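PDB 6PYM: glutamyl endopeptidase from Staphylococcus epidermidis, which probably cleaves proteins on the carbonyl side of glutamate, and also of aspartate, as a secreted serine protease of the chymotrypsin-like S1B family. Local coordinates for residues Q16-P28 and G36-T48. The protein carries 1 engineered substitution. Numbering follows the deposited sequence.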
# COMPACT_ATOMS: atom_id res chain seq x y z
N GLN A 16 -7.73 -9.37 -10.11
CA GLN A 16 -7.79 -10.78 -9.75
C GLN A 16 -6.83 -11.12 -8.62
O GLN A 16 -5.77 -10.52 -8.47
CB GLN A 16 -7.50 -11.66 -10.97
CG GLN A 16 -8.47 -11.48 -12.13
CD GLN A 16 -9.89 -11.90 -11.78
OE1 GLN A 16 -10.14 -12.59 -10.78
NE2 GLN A 16 -10.84 -11.47 -12.60
N GLY A 17 -7.23 -12.10 -7.81
CA GLY A 17 -6.37 -12.57 -6.73
C GLY A 17 -6.09 -11.48 -5.72
O GLY A 17 -6.95 -10.63 -5.43
N HIS A 18 -4.87 -11.47 -5.18
CA HIS A 18 -4.53 -10.50 -4.15
C HIS A 18 -4.23 -9.11 -4.71
O HIS A 18 -4.03 -8.17 -3.93
CB HIS A 18 -3.38 -11.01 -3.27
CG HIS A 18 -2.02 -10.94 -3.91
ND1 HIS A 18 -1.60 -11.82 -4.89
CD2 HIS A 18 -0.98 -10.12 -3.67
CE1 HIS A 18 -0.35 -11.53 -5.23
NE2 HIS A 18 0.05 -10.51 -4.49
N TYR A 19 -4.21 -8.95 -6.04
CA TYR A 19 -3.86 -7.67 -6.63
C TYR A 19 -5.00 -6.66 -6.58
O TYR A 19 -4.73 -5.45 -6.66
CB TYR A 19 -3.44 -7.87 -8.09
CG TYR A 19 -2.23 -8.76 -8.19
CD1 TYR A 19 -0.98 -8.32 -7.77
CD2 TYR A 19 -2.33 -10.06 -8.68
CE1 TYR A 19 0.13 -9.12 -7.85
CE2 TYR A 19 -1.22 -10.88 -8.76
CZ TYR A 19 0.01 -10.41 -8.34
OH TYR A 19 1.11 -11.24 -8.42
N ASP A 20 -6.24 -7.11 -6.41
CA ASP A 20 -7.36 -6.18 -6.52
C ASP A 20 -7.28 -5.06 -5.48
O ASP A 20 -7.67 -3.92 -5.77
CB ASP A 20 -8.72 -6.89 -6.47
CG ASP A 20 -8.97 -7.69 -5.19
OD1 ASP A 20 -8.03 -7.94 -4.40
OD2 ASP A 20 -10.14 -8.10 -4.98
N ALA A 21 -6.78 -5.37 -4.28
CA ALA A 21 -6.72 -4.38 -3.21
C ALA A 21 -5.59 -3.37 -3.39
O ALA A 21 -5.60 -2.33 -2.74
CB ALA A 21 -6.58 -5.09 -1.86
N VAL A 22 -4.61 -3.69 -4.23
CA VAL A 22 -3.53 -2.75 -4.51
C VAL A 22 -4.09 -1.53 -5.23
O VAL A 22 -4.84 -1.67 -6.21
CB VAL A 22 -2.43 -3.45 -5.33
CG1 VAL A 22 -1.29 -2.49 -5.63
CG2 VAL A 22 -1.92 -4.69 -4.60
N SER A 23 -3.74 -0.33 -4.75
CA SER A 23 -4.43 0.88 -5.17
C SER A 23 -3.47 1.99 -5.58
O SER A 23 -2.41 2.17 -4.97
CB SER A 23 -5.34 1.40 -4.07
OG SER A 23 -6.29 0.42 -3.68
N PHE A 24 -3.87 2.74 -6.59
CA PHE A 24 -3.14 3.89 -7.11
C PHE A 24 -3.72 5.17 -6.51
O PHE A 24 -4.95 5.32 -6.44
CB PHE A 24 -3.29 3.90 -8.64
CG PHE A 24 -2.84 5.17 -9.31
CD1 PHE A 24 -1.49 5.48 -9.42
CD2 PHE A 24 -3.77 6.04 -9.87
CE1 PHE A 24 -1.08 6.64 -10.05
CE2 PHE A 24 -3.36 7.20 -10.50
CZ PHE A 24 -2.02 7.50 -10.59
N ILE A 25 -2.85 6.06 -6.05
CA ILE A 25 -3.26 7.29 -5.39
C ILE A 25 -2.79 8.48 -6.23
O ILE A 25 -1.62 8.55 -6.62
CB ILE A 25 -2.69 7.38 -3.97
CG1 ILE A 25 -3.18 6.20 -3.13
CG2 ILE A 25 -3.08 8.70 -3.31
CD1 ILE A 25 -2.74 6.24 -1.67
N TYR A 26 -3.70 9.42 -6.48
CA TYR A 26 -3.42 10.60 -7.29
C TYR A 26 -3.84 11.83 -6.50
O TYR A 26 -4.98 11.91 -6.03
CB TYR A 26 -4.21 10.51 -8.60
CG TYR A 26 -3.90 11.61 -9.61
CD1 TYR A 26 -4.61 12.81 -9.59
CD2 TYR A 26 -2.93 11.43 -10.58
CE1 TYR A 26 -4.33 13.82 -10.53
CE2 TYR A 26 -2.65 12.43 -11.52
CZ TYR A 26 -3.36 13.61 -11.48
OH TYR A 26 -3.08 14.58 -12.42
N ILE A 27 -2.92 12.77 -6.34
CA ILE A 27 -3.18 14.00 -5.59
C ILE A 27 -2.72 15.19 -6.43
O ILE A 27 -1.52 15.35 -6.65
CB ILE A 27 -2.47 14.01 -4.22
CG1 ILE A 27 -2.86 12.79 -3.38
CG2 ILE A 27 -2.81 15.30 -3.46
CD1 ILE A 27 -2.08 12.67 -2.08
N PRO A 28 -3.64 16.04 -6.91
CA PRO A 28 -3.19 17.22 -7.65
C PRO A 28 -2.53 18.25 -6.73
O PRO A 28 -2.84 18.30 -5.55
CB PRO A 28 -4.48 17.78 -8.24
CG PRO A 28 -5.56 17.27 -7.36
CD PRO A 28 -5.10 15.93 -6.84
N GLY A 36 0.99 8.01 -5.55
CA GLY A 36 1.50 7.01 -4.65
C GLY A 36 0.71 5.73 -4.78
O GLY A 36 0.03 5.51 -5.78
N SER A 37 0.82 4.89 -3.76
CA SER A 37 0.22 3.58 -3.72
C SER A 37 -0.47 3.37 -2.38
O SER A 37 -0.26 4.12 -1.42
CB SER A 37 1.29 2.50 -3.91
OG SER A 37 2.02 2.70 -5.12
N GLY A 38 -1.27 2.32 -2.30
CA GLY A 38 -1.90 1.96 -1.05
C GLY A 38 -2.55 0.61 -1.18
O GLY A 38 -2.44 -0.05 -2.22
N VAL A 39 -3.28 0.20 -0.14
CA VAL A 39 -3.92 -1.11 -0.16
C VAL A 39 -5.25 -1.03 0.58
O VAL A 39 -5.33 -0.53 1.71
CB VAL A 39 -2.98 -2.21 0.39
CG1 VAL A 39 -2.55 -1.93 1.83
CG2 VAL A 39 -3.63 -3.58 0.26
N VAL A 40 -6.31 -1.54 -0.06
CA VAL A 40 -7.62 -1.60 0.58
C VAL A 40 -7.60 -2.65 1.68
O VAL A 40 -7.21 -3.80 1.45
CB VAL A 40 -8.71 -1.95 -0.44
CG1 VAL A 40 -10.06 -2.08 0.25
CG2 VAL A 40 -8.76 -0.91 -1.55
N VAL A 41 -8.05 -2.27 2.89
CA VAL A 41 -8.02 -3.17 4.04
C VAL A 41 -9.33 -3.24 4.81
O VAL A 41 -9.45 -4.04 5.75
CB VAL A 41 -6.87 -2.84 5.02
CG1 VAL A 41 -5.52 -2.95 4.33
CG2 VAL A 41 -7.04 -1.46 5.63
N GLY A 42 -10.31 -2.42 4.45
CA GLY A 42 -11.59 -2.43 5.14
C GLY A 42 -12.67 -1.83 4.25
O GLY A 42 -12.40 -1.35 3.15
N GLU A 43 -13.90 -1.85 4.78
CA GLU A 43 -15.07 -1.44 4.01
C GLU A 43 -14.87 -0.08 3.35
O GLU A 43 -15.29 0.13 2.20
CB GLU A 43 -16.29 -1.41 4.93
CG GLU A 43 -17.57 -1.04 4.21
CD GLU A 43 -18.20 -2.22 3.50
OE1 GLU A 43 -17.56 -3.29 3.43
OE2 GLU A 43 -19.35 -2.08 3.03
N ASN A 44 -14.27 0.87 4.07
CA ASN A 44 -14.06 2.22 3.55
C ASN A 44 -12.62 2.69 3.70
O ASN A 44 -12.38 3.90 3.76
CB ASN A 44 -14.98 3.23 4.25
CG ASN A 44 -16.45 2.91 4.06
OD1 ASN A 44 -16.97 3.03 2.95
ND2 ASN A 44 -17.12 2.49 5.13
N GLU A 45 -11.66 1.78 3.79
CA GLU A 45 -10.34 2.16 4.27
C GLU A 45 -9.21 1.57 3.44
O GLU A 45 -9.24 0.39 3.08
CB GLU A 45 -10.12 1.72 5.72
CG GLU A 45 -10.94 2.50 6.75
CD GLU A 45 -12.37 2.00 6.92
OE1 GLU A 45 -12.67 0.85 6.54
OE2 GLU A 45 -13.17 2.77 7.48
N ILE A 46 -8.20 2.40 3.21
CA ILE A 46 -6.91 1.95 2.68
C ILE A 46 -5.83 2.29 3.70
O ILE A 46 -6.00 3.18 4.54
CB ILE A 46 -6.56 2.54 1.30
CG1 ILE A 46 -6.24 4.04 1.39
CG2 ILE A 46 -7.69 2.30 0.30
CD1 ILE A 46 -5.50 4.58 0.17
N LEU A 47 -4.71 1.58 3.60
CA LEU A 47 -3.46 1.99 4.23
C LEU A 47 -2.54 2.60 3.18
O LEU A 47 -2.49 2.15 2.03
CB LEU A 47 -2.74 0.81 4.87
CG LEU A 47 -3.58 0.02 5.87
CD1 LEU A 47 -2.77 -1.11 6.47
CD2 LEU A 47 -4.18 0.92 6.94
N THR A 48 -1.81 3.63 3.60
CA THR A 48 -0.77 4.26 2.81
C THR A 48 0.19 4.94 3.79
O THR A 48 0.19 4.64 4.99
CB THR A 48 -1.39 5.18 1.75
OG1 THR A 48 -0.37 5.70 0.90
CG2 THR A 48 -2.14 6.34 2.40
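Ile25 and Thr48 meet tip to tip over Gly38. The end methyl of Ile25, CD1, lies 3.5 Å from Thr48 OG1. Ile46 CD1 is 3.7 Å from Ile25 CD1. The same methyl sits 3.3 Å from Ser37 O. It gets there because CG1 of Ile25 stands beside its backbone N (chi1 -60°) and the chain then runs extended. Gly38, without a side chain, leaves room beside its CA for this methyl and for Leu47 O. Thr48 OG1 donates to Ser37 O at 2.8 Å, nearly along the C=O axis. At the other end of the pairing, Ala21 O takes two bonds. One comes from Val40 N at 2.9 Å. The other comes from Ser23 OG, 3.0 Å from Ala21 O. The two donors come from opposite faces of its carbonyl plane. Val40 CG2 packs 3.5 Å from Ser23 OG.

Four backbone bonds pair Ser23 with Gly38 and Ile25 with Gly36. Strands 22-27 and 34-42 thus form an antiparallel hairpin, the first two strands of the six-stranded N-terminal barrel of the chymotrypsin-like fold. Strand 45-48 follows after a classic bulge, where Val41 and Gly42 both face Glu45. Val65 and Pro67 of strand 64-67 cover Ser23, and Ile108 covers Val40 and Ile46. Ser37 OG is bonded to Gly167 O and Tyr134 N, and its backbone to Ala169, the engineered residue at the predicted nucleophile position. Main-chain hydrogen bonds carry the pairing. A few apolar contacts fill in around them, and main-chain carbonyls satisfy the buried hydroxyls of Ser23 and Thr48, beside the predicted charge relay.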